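Long-range contacts in DUF411 domain-containing protein (Pseudomonas aeruginosa, PDB 6WIS), which binds copper in a cysteine-bridged tetranuclear cluster and probably takes part in bacterial copper resistance: residues 7-12 / 32-37; 77-82 / 118-123. All blocks are in the same frame, centred on the assembly; numbering follows the deposited sequence.

Contact 1 of 2, residues 7-12 / 32-37; sequences VHRDAN and DHVEAD. With ZN (zinc ion), chain K; ZN (zinc ion), chain L.
His8 and His33, on adjacent strands, and Glu35, just past the second strand, bind one zinc ion. The zinc ion is 2.1 Å from His8 ND1, 2.2 Å from His33 NE2 and 2.3 Å from Glu35 OE1. The two imidazoles run alongside each other, with their planes 83° apart. Glu35 OE1 also sits at the edge of the His8 ring. Its other oxygen, OE2, accepts a hydrogen bond from Asp37 N, which helps fix the turn of the carboxylate.

Away from this zinc, Arg9 grips Asp32 side-on in a salt bridge. Arg9 NE, 3.0 Å from Asp32 OD2, and Arg9 NH2 both donate to that one oxygen, which lies in the guanidinium plane. Asp32 OD1 binds a second zinc ion. Arg9 CG sits between the backbone N and the carbonyl carbon (chi1 58°), and the straight chain beyond it carries the guanidinium to Asp32. Val34 CG2 lies over one face of the guanidinium, toward its rim, 3.5 Å from Arg9 NH1.

Three backbone bonds tie the segments: His33 N to Val7 O, Arg9 N to His33 O, and Glu35 N to Arg9 O. A water joins Ala11 N to Glu35 O. At the end, Ala11 CB packs on Val34 CG1. Trp19 and Ile20 of helix 14-24 touch Val7 and Asp32. This is the parallel strand pair of a beta-alpha-beta unit, with a zinc site built across it.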
ATOM      1  N   VAL A   7      -5.987   6.735   3.866  1.00 22.30           N
ATOM      2  CA  VAL A   7      -6.038   6.057   2.571  1.00 21.86           C
ATOM      3  C   VAL A   7      -6.784   6.926   1.560  1.00 29.59           C
ATOM      4  O   VAL A   7      -7.932   7.337   1.800  1.00 30.48           O
ATOM      5  CB  VAL A   7      -6.687   4.674   2.691  1.00 25.40           C
ATOM      6  CG1 VAL A   7      -6.729   3.982   1.317  1.00 21.29           C
ATOM      7  CG2 VAL A   7      -5.893   3.824   3.710  1.00 23.92           C
ATOM      8  N   HIS A   8      -6.131   7.195   0.430  1.00 25.40           N
ATOM      9  CA  HIS A   8      -6.755   7.803  -0.744  1.00 26.29           C
ATOM     10  C   HIS A   8      -7.003   6.680  -1.739  1.00 26.22           C
ATOM     11  O   HIS A   8      -6.050   6.014  -2.161  1.00 25.52           O
ATOM     12  CB  HIS A   8      -5.857   8.874  -1.380  1.00 26.35           C
ATOM     13  CG  HIS A   8      -5.124   9.727  -0.395  1.00 32.76           C
ATOM     14  ND1 HIS A   8      -5.437  11.052  -0.178  1.00 37.54           N
ATOM     15  CD2 HIS A   8      -4.082   9.447   0.428  1.00 39.13           C
ATOM     16  CE1 HIS A   8      -4.629  11.551   0.740  1.00 38.66           C
ATOM     17  NE2 HIS A   8      -3.798  10.598   1.127  1.00 39.75           N
ATOM     18  N   ARG A   9      -8.267   6.445  -2.100  1.00 27.86           N
ATOM     19  CA  ARG A   9      -8.584   5.263  -2.896  1.00 26.47           C
ATOM     20  C   ARG A   9      -9.393   5.609  -4.143  1.00 24.85           C
ATOM     21  O   ARG A   9     -10.159   6.575  -4.169  1.00 28.23           O
ATOM     22  CB  ARG A   9      -9.333   4.213  -2.059  1.00 20.68           C
ATOM     23  CG  ARG A   9     -10.643   4.701  -1.442  1.00 26.95           C
ATOM     24  CD  ARG A   9     -11.390   3.557  -0.760  1.00 30.03           C
ATOM     25  NE  ARG A   9     -12.477   4.023   0.088  1.00 34.91           N
ATOM     26  CZ  ARG A   9     -13.768   4.045  -0.258  1.00 37.46           C
ATOM     27  NH1 ARG A   9     -14.158   3.633  -1.457  1.00 31.15           N
ATOM     28  NH2 ARG A   9     -14.674   4.473   0.614  1.00 32.07           N
ATOM     29  N   ASP A  10      -9.204   4.784  -5.173  1.00 30.82           N
ATOM     30  CA  ASP A  10      -9.943   4.898  -6.427  1.00 33.27           C
ATOM     31  C   ASP A  10     -11.445   4.821  -6.191  1.00 36.75           C
ATOM     32  O   ASP A  10     -11.922   4.083  -5.318  1.00 33.43           O
ATOM     33  CB  ASP A  10      -9.524   3.785  -7.373  1.00 33.63           C
ATOM     34  CG  ASP A  10      -8.280   4.129  -8.154  1.00 38.52           C
ATOM     35  OD1 ASP A  10      -7.764   5.257  -7.982  1.00 34.14           O
ATOM     36  OD2 ASP A  10      -7.824   3.281  -8.946  1.00 43.85           O
ATOM     37  N   ALA A  11     -12.194   5.602  -6.958  1.00 28.74           N
ATOM     38  CA  ALA A  11     -13.648   5.488  -6.887  1.00 34.89           C
ATOM     39  C   ALA A  11     -14.090   4.111  -7.372  1.00 27.98           C
ATOM     40  O   ALA A  11     -13.488   3.540  -8.288  1.00 31.65           O
ATOM     41  CB  ALA A  11     -14.326   6.581  -7.729  1.00 30.68           C
ATOM     42  N   ASN A  12     -15.139   3.573  -6.733  1.00 36.90           N
ATOM     43  CA  ASN A  12     -15.847   2.367  -7.202  1.00 35.12           C
ATOM     44  C   ASN A  12     -14.934   1.144  -7.246  1.00 35.86           C
ATOM     45  O   ASN A  12     -15.012   0.312  -8.152  1.00 36.10           O
ATOM     46  CB  ASN A  12     -16.503   2.591  -8.574  1.00 39.23           C
ATOM     47  CG  ASN A  12     -17.477   1.459  -8.939  1.00 43.26           C
ATOM     48  OD1 ASN A  12     -18.347   1.103  -8.139  1.00 44.46           O
ATOM     49  ND2 ASN A  12     -17.294   0.858 -10.110  1.00 38.41           N
ATOM     50  N   ASP A  32     -10.259   7.330   5.467  1.00 28.53           N
ATOM     51  CA  ASP A  32     -10.159   7.187   4.020  1.00 34.44           C
ATOM     52  C   ASP A  32     -11.196   8.031   3.298  1.00 36.25           C
ATOM     53  O   ASP A  32     -12.231   8.397   3.853  1.00 38.12           O
ATOM     54  CB  ASP A  32     -10.322   5.729   3.575  1.00 33.34           C
ATOM     55  CG  ASP A  32     -11.691   5.171   3.901  1.00 40.25           C
ATOM     56  OD1 ASP A  32     -11.984   5.023   5.112  1.00 41.59           O
ATOM     57  OD2 ASP A  32     -12.467   4.883   2.949  1.00 38.57           O
ATOM     58  N   HIS A  33     -10.931   8.259   2.020  1.00 34.00           N
ATOM     59  CA  HIS A  33     -11.892   8.896   1.133  1.00 37.98           C
ATOM     60  C   HIS A  33     -11.587   8.470  -0.288  1.00 35.57           C
ATOM     61  O   HIS A  33     -10.450   8.137  -0.625  1.00 31.05           O
ATOM     62  CB  HIS A  33     -11.813  10.412   1.221  1.00 35.69           C
ATOM     63  CG  HIS A  33     -10.418  10.909   1.074  1.00 37.96           C
ATOM     64  ND1 HIS A  33      -9.502  10.841   2.101  1.00 35.73           N
ATOM     65  CD2 HIS A  33      -9.752  11.403   0.005  1.00 40.67           C
ATOM     66  CE1 HIS A  33      -8.342  11.311   1.682  1.00 39.56           C
ATOM     67  NE2 HIS A  33      -8.468  11.661   0.414  1.00 38.30           N
ATOM     68  N   VAL A  34     -12.631   8.508  -1.105  1.00 37.21           N
ATOM     69  CA  VAL A  34     -12.512   8.420  -2.546  1.00 30.22           C
ATOM     70  C   VAL A  34     -11.786   9.656  -3.079  1.00 38.89           C
ATOM     71  O   VAL A  34     -12.115  10.797  -2.721  1.00 30.25           O
ATOM     72  CB  VAL A  34     -13.919   8.255  -3.136  1.00 35.61           C
ATOM     73  CG1 VAL A  34     -13.894   8.217  -4.632  1.00 31.56           C
ATOM     74  CG2 VAL A  34     -14.533   6.980  -2.576  1.00 39.03           C
ATOM     75  N   GLU A  35     -10.798   9.428  -3.951  1.00 33.63           N
ATOM     76  CA  GLU A  35      -9.835  10.449  -4.378  1.00 38.25           C
ATOM     77  C   GLU A  35     -10.314  11.238  -5.595  1.00 32.76           C
ATOM     78  O   GLU A  35     -10.721  10.643  -6.591  1.00 34.93           O
ATOM     79  CB  GLU A  35      -8.490   9.801  -4.738  1.00 29.17           C
ATOM     80  CG  GLU A  35      -7.532  10.833  -5.369  1.00 35.12           C
ATOM     81  CD  GLU A  35      -7.207  11.818  -4.339  1.00 37.79           C
ATOM     82  OE1 GLU A  35      -7.179  11.279  -3.255  1.00 38.19           O
ATOM     83  OE2 GLU A  35      -7.072  13.053  -4.530  1.00 37.41           O
ATOM     84  N   ALA A  36     -10.208  12.572  -5.535  1.00 32.03           N
ATOM     85  CA  ALA A  36     -10.525  13.403  -6.698  1.00 29.85           C
ATOM     86  C   ALA A  36      -9.334  13.599  -7.628  1.00 41.38           C
ATOM     87  O   ALA A  36      -9.527  13.715  -8.840  1.00 34.07           O
ATOM     88  CB  ALA A  36     -11.038  14.779  -6.258  1.00 35.79           C
ATOM     89  N   ASP A  37      -8.083  13.645  -7.098  1.00 37.41           N
ATOM     90  CA  ASP A  37      -6.911  13.912  -7.949  1.00 40.12           C
ATOM     91  C   ASP A  37      -5.796  12.945  -7.550  1.00 37.52           C
ATOM     92  O   ASP A  37      -4.884  13.287  -6.785  1.00 33.78           O
ATOM     93  CB  ASP A  37      -6.454  15.365  -7.854  1.00 41.49           C
ATOM     94  CG  ASP A  37      -5.667  15.814  -9.097  1.00 49.24           C
ATOM     95  OD1 ASP A  37      -4.983  14.975  -9.748  1.00 42.51           O
ATOM     96  OD2 ASP A  37      -5.747  17.018  -9.423  1.00 55.67           O
TER
HETATM   97 ZN    ZN K 209      -6.989  12.074  -1.134  1.00 40.74          ZN
HETATM   98 ZN    ZN L 210     -14.285   4.329   5.061  1.00 66.21          ZN
HETATM   99  O   HOH W   1     -10.987   8.117  -7.930  1.00 44.09           O

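Contact 2 of 2, residues 77-82 / 118-123; sequences RERADL and SVLAEY. With ZN (zinc ion), chain N.
Leu82 meets Leu120 tip to tip, with Leu82 CD1 3.6 Å from Leu120 CD2. The same Leu82 methyl lies over the centre of the Arg79 guanidinium. Leu120 CD2 is also 3.7 Å from Arg79 NH1, where the two side chains pass each other antiparallel. Ser118 comes to the guanidinium edge, near its plane. Its OG is 3.5 Å from Arg79 NH2, a loose approach and not a hydrogen bond.

Asp81 sets the position of the arginine head through a side-on, two-point salt bridge inside the turn. Arg79 NE donates to Asp81 OD1 at 3.0 Å, and Arg79 NH2 to Asp81 OD2 at 2.7 Å. Both bonds are nearly straight, and each oxygen uses its syn lone pair. Arg79 bends at chi2 (-97°) and chi3 (-45°). These bends fold the chain back to Asp81 and set the guanidinium against Leu82.

No hydrogen bond crosses between 77-82 and 118-123; the contacts are made by side chains. Leu82 also touches Leu76 of helix 70-77, and Leu120 touches Val108 of strand 106-111. Leu120 and Ala121 pair jointly with Val108 in a beta bulge. Thus a type I beta turn, Arg79 to Leu82, packs against the bulged edge strand of the sheet.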
ATOM      1  N   ARG A  77       7.650   0.826   8.462  1.00 32.12           N
ATOM      2  CA  ARG A  77       7.727   1.842   9.504  1.00 35.99           C
ATOM      3  C   ARG A  77       9.072   1.841  10.211  1.00 40.27           C
ATOM      4  O   ARG A  77       9.542   2.900  10.639  1.00 40.00           O
ATOM      5  CB  ARG A  77       6.620   1.634  10.531  1.00 34.27           C
ATOM      6  CG  ARG A  77       5.258   1.964  10.005  1.00 32.59           C
ATOM      7  CD  ARG A  77       4.191   1.923  11.081  1.00 35.63           C
ATOM      8  NE  ARG A  77       4.249   3.065  11.988  1.00 36.75           N
ATOM      9  CZ  ARG A  77       4.542   2.967  13.283  1.00 42.18           C
ATOM     10  NH1 ARG A  77       4.821   1.786  13.807  1.00 41.68           N
ATOM     11  NH2 ARG A  77       4.562   4.045  14.046  1.00 39.44           N
ATOM     12  N   GLU A  78       9.709   0.681  10.340  1.00 36.75           N
ATOM     13  CA  GLU A  78      10.931   0.610  11.123  1.00 44.10           C
ATOM     14  C   GLU A  78      12.205   0.682  10.285  1.00 46.05           C
ATOM     15  O   GLU A  78      13.293   0.571  10.844  1.00 46.82           O
ATOM     16  CB  GLU A  78      10.921  -0.645  11.992  1.00 41.05           C
ATOM     17  CG  GLU A  78      11.140  -1.958  11.301  1.00 47.65           C
ATOM     18  CD  GLU A  78      10.637  -3.110  12.157  1.00 54.16           C
ATOM     19  OE1 GLU A  78       9.868  -2.837  13.111  1.00 55.55           O
ATOM     20  OE2 GLU A  78      11.001  -4.276  11.884  1.00 61.41           O
ATOM     21  N   ARG A  79      12.111   0.915   8.980  1.00 38.25           N
ATOM     22  CA  ARG A  79      13.294   1.041   8.134  1.00 37.60           C
ATOM     23  C   ARG A  79      13.491   2.525   7.833  1.00 47.54           C
ATOM     24  O   ARG A  79      12.798   3.103   6.987  1.00 38.34           O
ATOM     25  CB  ARG A  79      13.157   0.203   6.865  1.00 40.14           C
ATOM     26  CG  ARG A  79      13.196  -1.304   7.110  1.00 41.86           C
ATOM     27  CD  ARG A  79      14.607  -1.863   6.879  1.00 44.61           C
ATOM     28  NE  ARG A  79      15.173  -1.315   5.655  1.00 37.36           N
ATOM     29  CZ  ARG A  79      15.157  -1.931   4.473  1.00 48.66           C
ATOM     30  NH1 ARG A  79      14.624  -3.143   4.353  1.00 40.51           N
ATOM     31  NH2 ARG A  79      15.681  -1.331   3.408  1.00 43.51           N
ATOM     32  N   ALA A  80      14.447   3.141   8.544  1.00 47.51           N
ATOM     33  CA  ALA A  80      14.685   4.573   8.399  1.00 41.97           C
ATOM     34  C   ALA A  80      15.146   4.954   6.999  1.00 37.03           C
ATOM     35  O   ALA A  80      15.003   6.117   6.608  1.00 42.94           O
ATOM     36  CB  ALA A  80      15.713   5.041   9.426  1.00 49.71           C
ATOM     37  N   ASP A  81      15.681   4.007   6.230  1.00 35.26           N
ATOM     38  CA  ASP A  81      16.106   4.316   4.867  1.00 42.24           C
ATOM     39  C   ASP A  81      14.959   4.329   3.846  1.00 40.21           C
ATOM     40  O   ASP A  81      15.187   4.745   2.702  1.00 39.56           O
ATOM     41  CB  ASP A  81      17.174   3.313   4.412  1.00 34.81           C
ATOM     42  CG  ASP A  81      16.702   1.879   4.529  1.00 43.76           C
ATOM     43  OD1 ASP A  81      16.143   1.527   5.590  1.00 45.79           O
ATOM     44  OD2 ASP A  81      16.878   1.104   3.567  1.00 46.44           O
ATOM     45  N   LEU A  82      13.749   3.897   4.212  1.00 39.91           N
ATOM     46  CA  LEU A  82      12.648   3.758   3.258  1.00 39.44           C
ATOM     47  C   LEU A  82      11.594   4.835   3.476  1.00 35.21           C
ATOM     48  O   LEU A  82      11.187   5.113   4.609  1.00 34.62           O
ATOM     49  CB  LEU A  82      11.980   2.379   3.352  1.00 36.75           C
ATOM     50  CG  LEU A  82      12.845   1.154   3.062  1.00 37.12           C
ATOM     51  CD1 LEU A  82      12.021  -0.114   3.189  1.00 36.10           C
ATOM     52  CD2 LEU A  82      13.496   1.245   1.688  1.00 32.25           C
ATOM     53  N   SER A 118      14.159  -1.768  -2.842  1.00 50.45           N
ATOM     54  CA  SER A 118      14.582  -2.802  -1.905  1.00 49.46           C
ATOM     55  C   SER A 118      13.385  -3.685  -1.592  1.00 48.54           C
ATOM     56  O   SER A 118      12.386  -3.204  -1.047  1.00 56.50           O
ATOM     57  CB  SER A 118      15.127  -2.183  -0.617  1.00 50.85           C
ATOM     58  OG  SER A 118      15.187  -3.156   0.415  1.00 65.23           O
ATOM     59  N   VAL A 119      13.491  -4.972  -1.909  1.00 49.11           N
ATOM     60  CA  VAL A 119      12.356  -5.876  -1.772  1.00 39.94           C
ATOM     61  C   VAL A 119      12.129  -6.178  -0.296  1.00 39.46           C
ATOM     62  O   VAL A 119      13.005  -6.725   0.382  1.00 42.49           O
ATOM     63  CB  VAL A 119      12.582  -7.148  -2.591  1.00 37.85           C
ATOM     64  CG1 VAL A 119      11.515  -8.212  -2.284  1.00 41.10           C
ATOM     65  CG2 VAL A 119      12.597  -6.806  -4.072  1.00 36.95           C
ATOM     66  N   LEU A 120      10.954  -5.797   0.217  1.00 34.36           N
ATOM     67  CA  LEU A 120      10.594  -6.080   1.606  1.00 36.48           C
ATOM     68  C   LEU A 120      10.075  -7.497   1.795  1.00 38.94           C
ATOM     69  O   LEU A 120      10.252  -8.073   2.872  1.00 40.46           O
ATOM     70  CB  LEU A 120       9.512  -5.120   2.104  1.00 37.62           C
ATOM     71  CG  LEU A 120       9.856  -3.670   2.427  1.00 41.80           C
ATOM     72  CD1 LEU A 120       8.633  -2.978   2.994  1.00 32.54           C
ATOM     73  CD2 LEU A 120      11.037  -3.599   3.409  1.00 48.38           C
ATOM     74  N   ALA A 121       9.423  -8.062   0.784  1.00 33.57           N
ATOM     75  CA  ALA A 121       8.753  -9.347   0.931  1.00 33.35           C
ATOM     76  C   ALA A 121       8.425  -9.879  -0.456  1.00 32.13           C
ATOM     77  O   ALA A 121       8.117  -9.105  -1.370  1.00 29.38           O
ATOM     78  CB  ALA A 121       7.471  -9.211   1.765  1.00 30.26           C
ATOM     79  N   GLU A 122       8.466 -11.202  -0.594  1.00 30.76           N
ATOM     80  CA  GLU A 122       8.111 -11.879  -1.839  1.00 33.90           C
ATOM     81  C   GLU A 122       7.055 -12.938  -1.562  1.00 36.33           C
ATOM     82  O   GLU A 122       7.156 -13.679  -0.582  1.00 34.03           O
ATOM     83  CB  GLU A 122       9.337 -12.542  -2.497  1.00 33.92           C
ATOM     84  CG  GLU A 122      10.284 -11.579  -3.170  1.00 48.67           C
ATOM     85  CD  GLU A 122      11.488 -12.283  -3.787  1.00 50.12           C
ATOM     86  N   TYR A 123       6.042 -13.001  -2.421  1.00 27.80           N
ATOM     87  CA  TYR A 123       4.934 -13.944  -2.264  1.00 34.46           C
ATOM     88  C   TYR A 123       4.784 -14.737  -3.555  1.00 34.10           C
ATOM     89  O   TYR A 123       4.609 -14.133  -4.635  1.00 34.71           O
ATOM     90  CB  TYR A 123       3.638 -13.210  -1.881  1.00 29.65           C
ATOM     91  CG  TYR A 123       3.793 -12.494  -0.532  1.00 31.47           C
ATOM     92  CD1 TYR A 123       3.692 -13.196   0.670  1.00 34.01           C
ATOM     93  CD2 TYR A 123       4.089 -11.136  -0.467  1.00 30.04           C
ATOM     94  CE1 TYR A 123       3.850 -12.562   1.902  1.00 31.35           C
ATOM     95  CE2 TYR A 123       4.239 -10.487   0.759  1.00 28.97           C
ATOM     96  CZ  TYR A 123       4.129 -11.211   1.943  1.00 32.38           C
ATOM     97  OH  TYR A 123       4.286 -10.579   3.169  1.00 29.10           O
TER
HETATM   98 ZN    ZN N 212      10.282  -5.384  13.630  1.00 84.81          ZN

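Contact 1 and contact 2 lie on opposite sides of the chain's centre. Their centres are 25 Å apart, and their nearest atoms are about 13 Å apart. Contact 1 is complete before residue 77 is reached. Both reach the same mixed sheet, at its two outermost strands: 29-34 in contact 1 and 117-123 in contact 2. Contact 1 pairs its edge strand with strand 4-9, whereas contact 2 sets a loop after helix 70-77 against the far edge. Cys13, Cys15 and Cys16 lie in the connection that contact 1 closes, Cys54, His55 and His67 between the two contacts, and Met90 and Met97 between the segments of contact 2. The copper ligands are thus drawn from all these parts of the chain.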